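Local coordinates for mitogen activated protein kinase, putative (Leishmania donovani, PDB 4QNY), which binds an ATP analogue with magnesium and probably transfers phosphate from ATP to serine and threonine residues of other proteins, as mitogen-activated protein kinases do, at residues Q114-G119 / L216-G221; L122-I127 / H308-Q313; Q128-Q133 / I156-N161. All blocks are in the same frame, centred on the assembly; numbering follows the deposited sequence.

Contact 1. Residues Q114-G119 / L216-G221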
loop_
_atom_site.group_PDB
_atom_site.type_symbol
_atom_site.label_atom_id
_atom_site.label_comp_id
_atom_site.label_asym_id
_atom_site.label_seq_id
_atom_site.Cartn_x
_atom_site.Cartn_y
_atom_site.Cartn_z
ATOM N N GLN A 114 -10.551 -7.886 1.367
ATOM C CA GLN A 114 -11.173 -9.052 2.089
ATOM C C GLN A 114 -12.060 -8.894 3.282
ATOM O O GLN A 114 -13.150 -9.446 3.305
ATOM C CB GLN A 114 -10.087 -10.007 2.570
ATOM C CG GLN A 114 -9.777 -11.450 1.836
ATOM C CD GLN A 114 -8.424 -11.395 1.108
ATOM O OE1 GLN A 114 -7.722 -10.498 1.510
ATOM N NE2 GLN A 114 -7.992 -12.454 0.349
ATOM N N VAL A 115 -11.515 -8.276 4.326
ATOM C CA VAL A 115 -12.229 -8.092 5.590
ATOM C C VAL A 115 -13.460 -7.225 5.375
ATOM O O VAL A 115 -14.538 -7.494 5.915
ATOM C CB VAL A 115 -11.324 -7.443 6.683
ATOM C CG1 VAL A 115 -12.160 -6.872 7.829
ATOM C CG2 VAL A 115 -10.312 -8.444 7.222
ATOM N N LEU A 116 -13.282 -6.182 4.572
ATOM C CA LEU A 116 -14.356 -5.260 4.236
ATOM C C LEU A 116 -15.389 -5.911 3.319
ATOM O O LEU A 116 -16.589 -5.663 3.449
ATOM C CB LEU A 116 -13.779 -4.006 3.575
ATOM C CG LEU A 116 -13.002 -3.057 4.490
ATOM C CD1 LEU A 116 -12.163 -2.086 3.674
ATOM C CD2 LEU A 116 -13.959 -2.306 5.400
ATOM N N ARG A 117 -14.914 -6.740 2.393
ATOM C CA ARG A 117 -15.784 -7.416 1.434
ATOM C C ARG A 117 -16.704 -8.423 2.122
ATOM O O ARG A 117 -17.848 -8.617 1.709
ATOM C CB ARG A 117 -14.949 -8.108 0.351
ATOM C CG ARG A 117 -15.733 -9.073 -0.532
ATOM C CD ARG A 117 -15.009 -9.352 -1.841
ATOM N NE ARG A 117 -13.627 -9.776 -1.636
ATOM C CZ ARG A 117 -13.201 -11.028 -1.761
ATOM N NH1 ARG A 117 -11.921 -11.317 -1.551
ATOM N NH2 ARG A 117 -14.053 -11.990 -2.095
ATOM N N SER A 118 -16.206 -9.046 3.185
ATOM C CA SER A 118 -17.006 -9.992 3.955
ATOM C C SER A 118 -18.158 -9.285 4.665
ATOM O O SER A 118 -19.103 -9.926 5.125
ATOM C CB SER A 118 -16.133 -10.729 4.971
ATOM O OG SER A 118 -15.632 -9.840 5.953
ATOM N N GLY A 119 -18.069 -7.960 4.753
ATOM C CA GLY A 119 -19.101 -7.159 5.383
ATOM C C GLY A 119 -19.153 -7.375 6.879
ATOM O O GLY A 119 -20.171 -7.107 7.521
ATOM N N LEU A 216 -10.106 4.468 6.094
ATOM C CA LEU A 216 -10.913 4.838 7.252
ATOM C C LEU A 216 -12.380 5.000 6.863
ATOM O O LEU A 216 -13.277 4.608 7.609
ATOM C CB LEU A 216 -10.388 6.129 7.885
ATOM C CG LEU A 216 -11.214 6.725 9.030
ATOM C CD1 LEU A 216 -11.382 5.721 10.157
ATOM C CD2 LEU A 216 -10.577 8.006 9.546
ATOM N N GLY A 217 -12.615 5.571 5.685
ATOM C CA GLY A 217 -13.963 5.773 5.188
ATOM C C GLY A 217 -14.704 4.468 4.973
ATOM O O GLY A 217 -15.920 4.394 5.157
ATOM N N GLU A 218 -13.967 3.434 4.587
ATOM C CA GLU A 218 -14.558 2.124 4.348
ATOM C C GLU A 218 -14.732 1.340 5.646
ATOM O O GLU A 218 -15.717 0.623 5.817
ATOM C CB GLU A 218 -13.708 1.325 3.360
ATOM C CG GLU A 218 -13.653 1.927 1.969
ATOM C CD GLU A 218 -12.834 1.095 1.004
ATOM O OE1 GLU A 218 -13.001 -0.142 0.995
ATOM O OE2 GLU A 218 -12.023 1.678 0.256
ATOM N N LEU A 219 -13.769 1.479 6.554
ATOM C CA LEU A 219 -13.831 0.813 7.853
ATOM C C LEU A 219 -15.017 1.310 8.672
ATOM O O LEU A 219 -15.614 0.556 9.442
ATOM C CB LEU A 219 -12.530 1.028 8.630
ATOM C CG LEU A 219 -11.294 0.275 8.133
ATOM C CD1 LEU A 219 -10.041 0.782 8.828
ATOM C CD2 LEU A 219 -11.453 -1.225 8.343
ATOM N N LEU A 220 -15.361 2.583 8.495
ATOM C CA LEU A 220 -16.473 3.190 9.218
ATOM C C LEU A 220 -17.827 2.732 8.681
ATOM O O LEU A 220 -18.872 3.140 9.188
ATOM C CB LEU A 220 -16.377 4.716 9.154
ATOM C CG LEU A 220 -15.355 5.363 10.090
ATOM C CD1 LEU A 220 -15.195 6.841 9.771
ATOM C CD2 LEU A 220 -15.768 5.165 11.542
ATOM N N GLY A 221 -17.804 1.890 7.653
ATOM C CA GLY A 221 -19.021 1.313 7.111
ATOM C C GLY A 221 -19.398 1.855 5.747
ATOM O O GLY A 221 -20.423 2.521 5.602
#
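Leu-116, on the helix that follows the hinge in the protein kinase fold (helix D in the usual kinase naming), plugs against Glu-218 and Leu-219 in the last turn of helix 206-219, the central helix F of the C-lobe. With CG beside the backbone N (chi1 -71°), the branch is aimed at the neighbouring turn, where its two methyls take different partners. CD1 meets the side of Glu-218, 3.4 Å from its OE1 and 3.8 Å from its CB, while CD2 rests 3.4 Å from the backbone O of Glu-218 and 4.0 Å from CD2 of Leu-219. The glutamate chain is extended beyond CG (chi2 -178°) and crosses the leucine at about a right angle; the leucine methyl thus lies against CB and one carboxylate oxygen, and the other oxygen, OE2, is hydrogen-bonded to Tyr-191 OH. Leu-219 goes on to touch Leu-122, so the apolar patch continues past the helix end. Both helices stop here: Gly-119, with positive phi, closes a Schellman motif, and Gly-221 also leaves its helix with positive phi. Beside the Schellman turn, Ser-118 OG reaches back to Val-115 O at 2.6 Å, standing 37° out of the carbonyl plane.

Contact 2. Residues L122-I127 / H308-Q313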
loop_
_atom_site.group_PDB
_atom_site.type_symbol
_atom_site.label_atom_id
_atom_site.label_comp_id
_atom_site.label_asym_id
_atom_site.label_seq_id
_atom_site.Cartn_x
_atom_site.Cartn_y
_atom_site.Cartn_z
ATOM N N LEU A 122 -17.332 -4.257 12.405
ATOM C CA LEU A 122 -16.143 -3.725 13.059
ATOM C C LEU A 122 -16.504 -2.570 13.987
ATOM O O LEU A 122 -17.137 -1.600 13.568
ATOM C CB LEU A 122 -15.121 -3.263 12.018
ATOM C CG LEU A 122 -14.409 -4.355 11.219
ATOM C CD1 LEU A 122 -13.759 -3.768 9.977
ATOM C CD2 LEU A 122 -13.376 -5.056 12.086
ATOM N N THR A 123 -16.102 -2.680 15.248
ATOM C CA THR A 123 -16.349 -1.623 16.222
ATOM C C THR A 123 -15.395 -0.455 16.003
ATOM O O THR A 123 -14.439 -0.562 15.235
ATOM C CB THR A 123 -16.194 -2.136 17.666
ATOM O OG1 THR A 123 -14.874 -2.662 17.851
ATOM C CG2 THR A 123 -17.213 -3.225 17.957
ATOM N N GLU A 124 -15.659 0.660 16.677
ATOM C CA GLU A 124 -14.771 1.814 16.608
ATOM C C GLU A 124 -13.426 1.473 17.235
ATOM O O GLU A 124 -12.388 1.985 16.819
ATOM C CB GLU A 124 -15.395 3.027 17.301
ATOM C CG GLU A 124 -16.605 3.603 16.581
ATOM C CD GLU A 124 -16.391 5.035 16.125
ATOM O OE1 GLU A 124 -15.547 5.732 16.725
ATOM O OE2 GLU A 124 -17.069 5.463 15.167
ATOM N N ALA A 125 -13.453 0.596 18.235
ATOM C CA ALA A 125 -12.234 0.128 18.885
ATOM C C ALA A 125 -11.371 -0.667 17.912
ATOM O O ALA A 125 -10.143 -0.580 17.945
ATOM C CB ALA A 125 -12.574 -0.714 20.106
ATOM N N HIS A 126 -12.020 -1.446 17.051
ATOM C CA HIS A 126 -11.322 -2.190 16.007
ATOM C C HIS A 126 -10.650 -1.240 15.024
ATOM O O HIS A 126 -9.490 -1.427 14.656
ATOM C CB HIS A 126 -12.288 -3.111 15.257
ATOM C CG HIS A 126 -12.699 -4.325 16.032
ATOM N ND1 HIS A 126 -13.977 -4.839 15.984
ATOM C CD2 HIS A 126 -11.999 -5.131 16.864
ATOM C CE1 HIS A 126 -14.048 -5.907 16.758
ATOM N NE2 HIS A 126 -12.861 -6.107 17.304
ATOM N N ILE A 127 -11.395 -0.221 14.607
ATOM C CA ILE A 127 -10.913 0.747 13.630
ATOM C C ILE A 127 -9.764 1.579 14.191
ATOM O O ILE A 127 -8.777 1.831 13.500
ATOM C CB ILE A 127 -12.048 1.682 13.170
ATOM C CG1 ILE A 127 -13.202 0.863 12.589
ATOM C CG2 ILE A 127 -11.542 2.681 12.147
ATOM C CD1 ILE A 127 -14.444 1.675 12.304
ATOM N N HIS A 308 -4.175 12.635 17.139
ATOM C CA HIS A 308 -5.587 12.991 17.070
ATOM C C HIS A 308 -6.371 12.327 18.204
ATOM O O HIS A 308 -6.091 11.183 18.567
ATOM C CB HIS A 308 -6.166 12.590 15.711
ATOM C CG HIS A 308 -7.521 13.163 15.435
ATOM N ND1 HIS A 308 -8.687 12.517 15.781
ATOM C CD2 HIS A 308 -7.894 14.323 14.845
ATOM C CE1 HIS A 308 -9.722 13.255 15.417
ATOM N NE2 HIS A 308 -9.267 14.356 14.847
ATOM N N PRO A 309 -7.352 13.049 18.774
ATOM C CA PRO A 309 -8.206 12.558 19.864
ATOM C C PRO A 309 -8.900 11.220 19.583
ATOM O O PRO A 309 -9.308 10.545 20.528
ATOM C CB PRO A 309 -9.244 13.673 20.014
ATOM C CG PRO A 309 -8.515 14.901 19.606
ATOM C CD PRO A 309 -7.599 14.475 18.489
ATOM N N PHE A 310 -9.034 10.846 18.314
ATOM C CA PHE A 310 -9.681 9.587 17.957
ATOM C C PHE A 310 -8.820 8.388 18.349
ATOM O O PHE A 310 -9.324 7.278 18.519
ATOM C CB PHE A 310 -9.989 9.551 16.457
ATOM C CG PHE A 310 -10.638 8.274 15.997
ATOM C CD1 PHE A 310 -11.881 7.897 16.479
ATOM C CD2 PHE A 310 -10.012 7.459 15.068
ATOM C CE1 PHE A 310 -12.480 6.724 16.053
ATOM C CE2 PHE A 310 -10.607 6.287 14.636
ATOM C CZ PHE A 310 -11.842 5.921 15.127
ATOM N N LEU A 311 -7.520 8.621 18.500
ATOM C CA LEU A 311 -6.577 7.553 18.811
ATOM C C LEU A 311 -5.870 7.781 20.144
ATOM O O LEU A 311 -4.773 7.265 20.361
ATOM C CB LEU A 311 -5.534 7.431 17.699
ATOM C CG LEU A 311 -6.051 7.321 16.264
ATOM C CD1 LEU A 311 -4.893 7.379 15.281
ATOM C CD2 LEU A 311 -6.852 6.044 16.079
ATOM N N GLU A 312 -6.501 8.543 21.034
ATOM C CA GLU A 312 -5.845 8.996 22.260
ATOM C C GLU A 312 -5.502 7.868 23.235
ATOM O O GLU A 312 -4.510 7.953 23.960
ATOM C CB GLU A 312 -6.716 10.040 22.968
ATOM C CG GLU A 312 -8.073 9.532 23.428
ATOM C CD GLU A 312 -8.928 10.629 24.033
ATOM O OE1 GLU A 312 -8.370 11.689 24.387
ATOM O OE2 GLU A 312 -10.154 10.433 24.157
ATOM N N GLN A 313 -6.311 6.813 23.251
ATOM C CA GLN A 313 -6.074 5.696 24.163
ATOM C C GLN A 313 -4.995 4.752 23.637
ATOM O O GLN A 313 -4.621 3.791 24.310
ATOM C CB GLN A 313 -7.369 4.916 24.408
ATOM C CG GLN A 313 -8.347 5.610 25.347
ATOM C CD GLN A 313 -9.578 4.771 25.627
ATOM O OE1 GLN A 313 -9.901 4.487 26.782
ATOM N NE2 GLN A 313 -10.276 4.370 24.570
#
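The first turn of helix 124-143 stands off from the short 3-10 turn at 309-310, Glu-124 CA and Phe-310 CA being 9.4 Å apart, so side chains make the contact. Both reach across: Phe-310, with CG anti to the backbone N (chi1 179°), brings CE1 to 3.3 Å from Glu-124 OE1. The oxygen sits at the ring edge, in its plane, and the carboxylate is turned perpendicular to the ring. A bend at chi2 (-118°) brings the glutamate there. Ile-127, one turn on, adds a looser apolar touch at the same edge, CG2 to CZ at 4.4 Å.

Each side is tied down locally. Thr-123 is the N-cap, and with His-126 it forms a capping box: OG1 accepts from His-126 N at 3.2 Å, and Thr-123 N donates to ND1 of the imidazole at 3.1 Å. On the other side, His-308 ND1 accepts from Phe-310 N at 3.1 Å, while His-308 NE2 is hydrogen-bonded to Asp-286 on helix 282-291; the histidine thus links the His-Pro-Phe turn to that helix.

The polar partner of Glu-124 OE1 is Ser-281 OG, to which it is hydrogen-bonded. Its meeting with the slightly positive C-H rim of Phe-310 is therefore probably a weak electrostatic supplement to that bond, and one that favours edge over face.

Contact 3. Residues Q128-Q133 / I156-N161. With ANP (phosphoaminophosphonic acid-adenylate ester), chain D.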
loop_
_atom_site.group_PDB
_atom_site.type_symbol
_atom_site.label_atom_id
_atom_site.label_comp_id
_atom_site.label_asym_id
_atom_site.label_seq_id
_atom_site.Cartn_x
_atom_site.Cartn_y
_atom_site.Cartn_z
ATOM N N GLN A 128 -9.896 1.993 15.448
ATOM C CA GLN A 128 -8.860 2.769 16.123
ATOM C C GLN A 128 -7.514 2.050 16.108
ATOM O O GLN A 128 -6.482 2.654 15.818
ATOM C CB GLN A 128 -9.269 3.066 17.567
ATOM C CG GLN A 128 -10.312 4.158 17.709
ATOM C CD GLN A 128 -10.937 4.191 19.091
ATOM O OE1 GLN A 128 -10.844 3.227 19.851
ATOM N NE2 GLN A 128 -11.577 5.306 19.422
ATOM N N PHE A 129 -7.536 0.759 16.421
ATOM C CA PHE A 129 -6.318 -0.039 16.472
ATOM C C PHE A 129 -5.746 -0.259 15.072
ATOM O O PHE A 129 -4.531 -0.249 14.883
ATOM C CB PHE A 129 -6.586 -1.381 17.159
ATOM C CG PHE A 129 -5.341 -2.150 17.498
ATOM C CD1 PHE A 129 -4.234 -1.505 18.024
ATOM C CD2 PHE A 129 -5.282 -3.520 17.306
ATOM C CE1 PHE A 129 -3.087 -2.209 18.341
ATOM C CE2 PHE A 129 -4.139 -4.232 17.622
ATOM C CZ PHE A 129 -3.040 -3.575 18.140
ATOM N N PHE A 130 -6.629 -0.453 14.096
ATOM C CA PHE A 130 -6.215 -0.587 12.701
ATOM C C PHE A 130 -5.539 0.684 12.198
ATOM O O PHE A 130 -4.443 0.639 11.643
ATOM C CB PHE A 130 -7.415 -0.916 11.808
ATOM C CG PHE A 130 -7.827 -2.360 11.843
ATOM C CD1 PHE A 130 -6.919 -3.348 12.187
ATOM C CD2 PHE A 130 -9.123 -2.730 11.521
ATOM C CE1 PHE A 130 -7.299 -4.677 12.216
ATOM C CE2 PHE A 130 -9.507 -4.056 11.548
ATOM C CZ PHE A 130 -8.594 -5.030 11.895
ATOM N N ILE A 131 -6.206 1.815 12.403
ATOM C CA ILE A 131 -5.731 3.097 11.893
ATOM C C ILE A 131 -4.411 3.526 12.533
ATOM O O ILE A 131 -3.501 3.981 11.838
ATOM C CB ILE A 131 -6.785 4.202 12.108
ATOM C CG1 ILE A 131 -8.010 3.938 11.230
ATOM C CG2 ILE A 131 -6.207 5.571 11.794
ATOM C CD1 ILE A 131 -7.693 3.855 9.750
ATOM N N TYR A 132 -4.301 3.373 13.849
ATOM C CA TYR A 132 -3.084 3.777 14.546
ATOM C C TYR A 132 -1.883 2.946 14.105
ATOM O O TYR A 132 -0.790 3.478 13.920
ATOM C CB TYR A 132 -3.255 3.674 16.062
ATOM C CG TYR A 132 -2.041 4.164 16.821
ATOM C CD1 TYR A 132 -1.837 5.521 17.037
ATOM C CD2 TYR A 132 -1.095 3.273 17.309
ATOM C CE1 TYR A 132 -0.726 5.976 17.722
ATOM C CE2 TYR A 132 0.019 3.719 17.997
ATOM C CZ TYR A 132 0.197 5.071 18.201
ATOM O OH TYR A 132 1.304 5.519 18.885
ATOM N N GLN A 133 -2.090 1.642 13.946
ATOM C CA GLN A 133 -1.024 0.749 13.502
ATOM C C GLN A 133 -0.559 1.115 12.098
ATOM O O GLN A 133 0.633 1.067 11.798
ATOM C CB GLN A 133 -1.488 -0.707 13.536
ATOM C CG GLN A 133 -1.492 -1.332 14.921
ATOM C CD GLN A 133 -2.047 -2.741 14.915
ATOM O OE1 GLN A 133 -1.309 -3.713 15.067
ATOM N NE2 GLN A 133 -3.358 -2.858 14.736
ATOM N N ILE A 156 -2.852 -3.940 3.000
ATOM C CA ILE A 156 -2.855 -3.857 4.457
ATOM C C ILE A 156 -3.217 -5.206 5.074
ATOM O O ILE A 156 -4.370 -5.622 5.019
ATOM C CB ILE A 156 -3.848 -2.794 4.963
ATOM C CG1 ILE A 156 -3.559 -1.431 4.329
ATOM C CG2 ILE A 156 -3.797 -2.704 6.475
ATOM C CD1 ILE A 156 -2.254 -0.808 4.773
ATOM N N LEU A 157 -2.237 -5.877 5.671
ATOM C CA LEU A 157 -2.436 -7.227 6.200
ATOM C C LEU A 157 -2.833 -7.228 7.676
ATOM O O LEU A 157 -2.254 -6.504 8.484
ATOM C CB LEU A 157 -1.168 -8.058 6.003
ATOM C CG LEU A 157 -0.689 -8.233 4.560
ATOM C CD1 LEU A 157 0.666 -8.924 4.521
ATOM C CD2 LEU A 157 -1.711 -9.008 3.743
ATOM N N VAL A 158 -3.818 -8.054 8.025
ATOM C CA VAL A 158 -4.341 -8.086 9.390
ATOM C C VAL A 158 -4.609 -9.501 9.903
ATOM O O VAL A 158 -4.793 -10.436 9.123
ATOM C CB VAL A 158 -5.653 -7.277 9.509
ATOM C CG1 VAL A 158 -5.384 -5.784 9.367
ATOM C CG2 VAL A 158 -6.666 -7.749 8.477
ATOM N N ASN A 159 -4.627 -9.642 11.226
ATOM C CA ASN A 159 -4.990 -10.897 11.877
ATOM C C ASN A 159 -6.279 -10.747 12.677
ATOM O O ASN A 159 -6.870 -9.667 12.718
ATOM C CB ASN A 159 -3.866 -11.376 12.800
ATOM C CG ASN A 159 -2.604 -11.741 12.047
ATOM O OD1 ASN A 159 -2.654 -12.128 10.880
ATOM N ND2 ASN A 159 -1.463 -11.624 12.714
ATOM N N THR A 160 -6.710 -11.830 13.316
ATOM C CA THR A 160 -7.887 -11.795 14.178
ATOM C C THR A 160 -7.543 -11.064 15.474
ATOM O O THR A 160 -8.424 -10.595 16.196
ATOM C CB THR A 160 -8.408 -13.214 14.488
ATOM O OG1 THR A 160 -8.446 -13.984 13.281
ATOM C CG2 THR A 160 -9.808 -13.159 15.087
ATOM N N ASN A 161 -6.247 -10.959 15.753
ATOM C CA ASN A 161 -5.755 -10.177 16.880
ATOM C C ASN A 161 -5.801 -8.682 16.582
ATOM O O ASN A 161 -5.410 -7.862 17.414
ATOM C CB ASN A 161 -4.324 -10.588 17.232
ATOM C CG ASN A 161 -4.189 -12.075 17.493
ATOM O OD1 ASN A 161 -4.268 -12.888 16.572
ATOM N ND2 ASN A 161 -3.975 -12.438 18.753
HETATM P PG ANP D . 3.549 -6.189 -6.561
HETATM O O1G ANP D . 3.736 -7.642 -6.867
HETATM O O2G ANP D . 4.697 -5.717 -5.587
HETATM O O3G ANP D . 3.648 -5.357 -7.903
HETATM P PB ANP D . 1.134 -7.289 -5.565
HETATM O O1B ANP D . 1.079 -8.124 -6.803
HETATM O O2B ANP D . -0.316 -6.869 -5.186
HETATM N N3B ANP D . 2.043 -5.900 -5.833
HETATM P PA ANP D . 1.282 -8.026 -2.898
HETATM O O1A ANP D . 0.380 -6.872 -2.679
HETATM O O2A ANP D . 2.548 -7.968 -2.039
HETATM O O3A ANP D . 1.778 -8.125 -4.413
HETATM O "O5'" ANP D . 0.460 -9.349 -2.606
HETATM C "C5'" ANP D . -0.841 -9.584 -3.183
HETATM C "C4'" ANP D . -1.754 -10.151 -2.124
HETATM O "O4'" ANP D . -1.125 -11.283 -1.490
HETATM C "C3'" ANP D . -2.094 -9.210 -0.977
HETATM O "O3'" ANP D . -3.175 -8.352 -1.323
HETATM C "C2'" ANP D . -2.471 -10.186 0.139
HETATM O "O2'" ANP D . -3.831 -10.595 0.043
HETATM C "C1'" ANP D . -1.534 -11.370 -0.136
HETATM N N9 ANP D . -0.344 -11.384 0.706
HETATM C C8 ANP D . 0.849 -10.761 0.461
HETATM N N7 ANP D . 1.755 -10.940 1.397
HETATM C C5 ANP D . 1.101 -11.738 2.322
HETATM C C6 ANP D . 1.515 -12.286 3.557
HETATM N N6 ANP D . 2.727 -12.103 4.083
HETATM N N1 ANP D . 0.621 -13.039 4.238
HETATM C C2 ANP D . -0.595 -13.224 3.717
HETATM N N3 ANP D . -1.094 -12.760 2.567
HETATM C C4 ANP D . -0.190 -12.021 1.917
#
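Strand 156-158 follows the catalytic loop of the kinase C-lobe and packs on the long helix 124-143 (helix E), Phe-130 and Val-158 making the apolar join. Val-158 CG1, beside the backbone N (chi1 -70°), meets the phenyl ring at CE1, 3.6 Å away, with CD1 of the ring at 4.0 Å; the two side chains cross at about a right angle. Leu-164, on the next strand, touches both.

One residue earlier, Phe-129 also reaches the strand side, farther out at the turn, its CG anti to the backbone N (chi1 -169°); its CE2 lies 3.9 Å from the backbone O of Asn-161, which sits near the ring plane. Gln-133 fixes this corner. Its NE2 donates to Phe-129 O at 2.9 Å, from 65° above the carbonyl plane, while its own backbone N reaches the same oxygen from the opposite face. NE2 also lies 3.1 Å above the centre of the Phe-129 ring. This nitrogen is further hydrogen-bonded to Cys-162 O, and OE1 of the amide to Leu-164 N, so one buried glutamine pins the strand turn to the helix.

On the strand's other side Leu-157 supports the nucleotide: CD1 is 3.6 Å from C5 of the adenine, against one face of the base, and CD2 is 3.8 Å from C4. Ile-156 and Val-158 point instead into the lobe, where both touch Leu-112. Such a strand, with its middle leucine under adenine and its neighbours on helix D, is consistent with the catalytic spine of protein kinases.

Overall arrangement
All three contacts lie in the kinase C-lobe. Contacts 2 and 3 use successive turns of helix 124-143, and contact 1 joins the preceding helix, 112-117, to the end of helix 206-219. Leu-216, Leu-219 and Leu-220 join contact 1 to the others by packing, meeting Ile-127 of contact 2 and Phe-130 and Ile-131 of contact 3. Contact 3 is nearest the centre of the chain and the only one with a residue on the nucleotide, though its turn end is exposed. Contacts 1 and 2 are buried but more peripheral; each sets a glutamate oxygen against carbon, a methyl or an aromatic edge, whereas contact 3 combines a valine-phenylalanine pair with a backbone carbonyl at a ring edge.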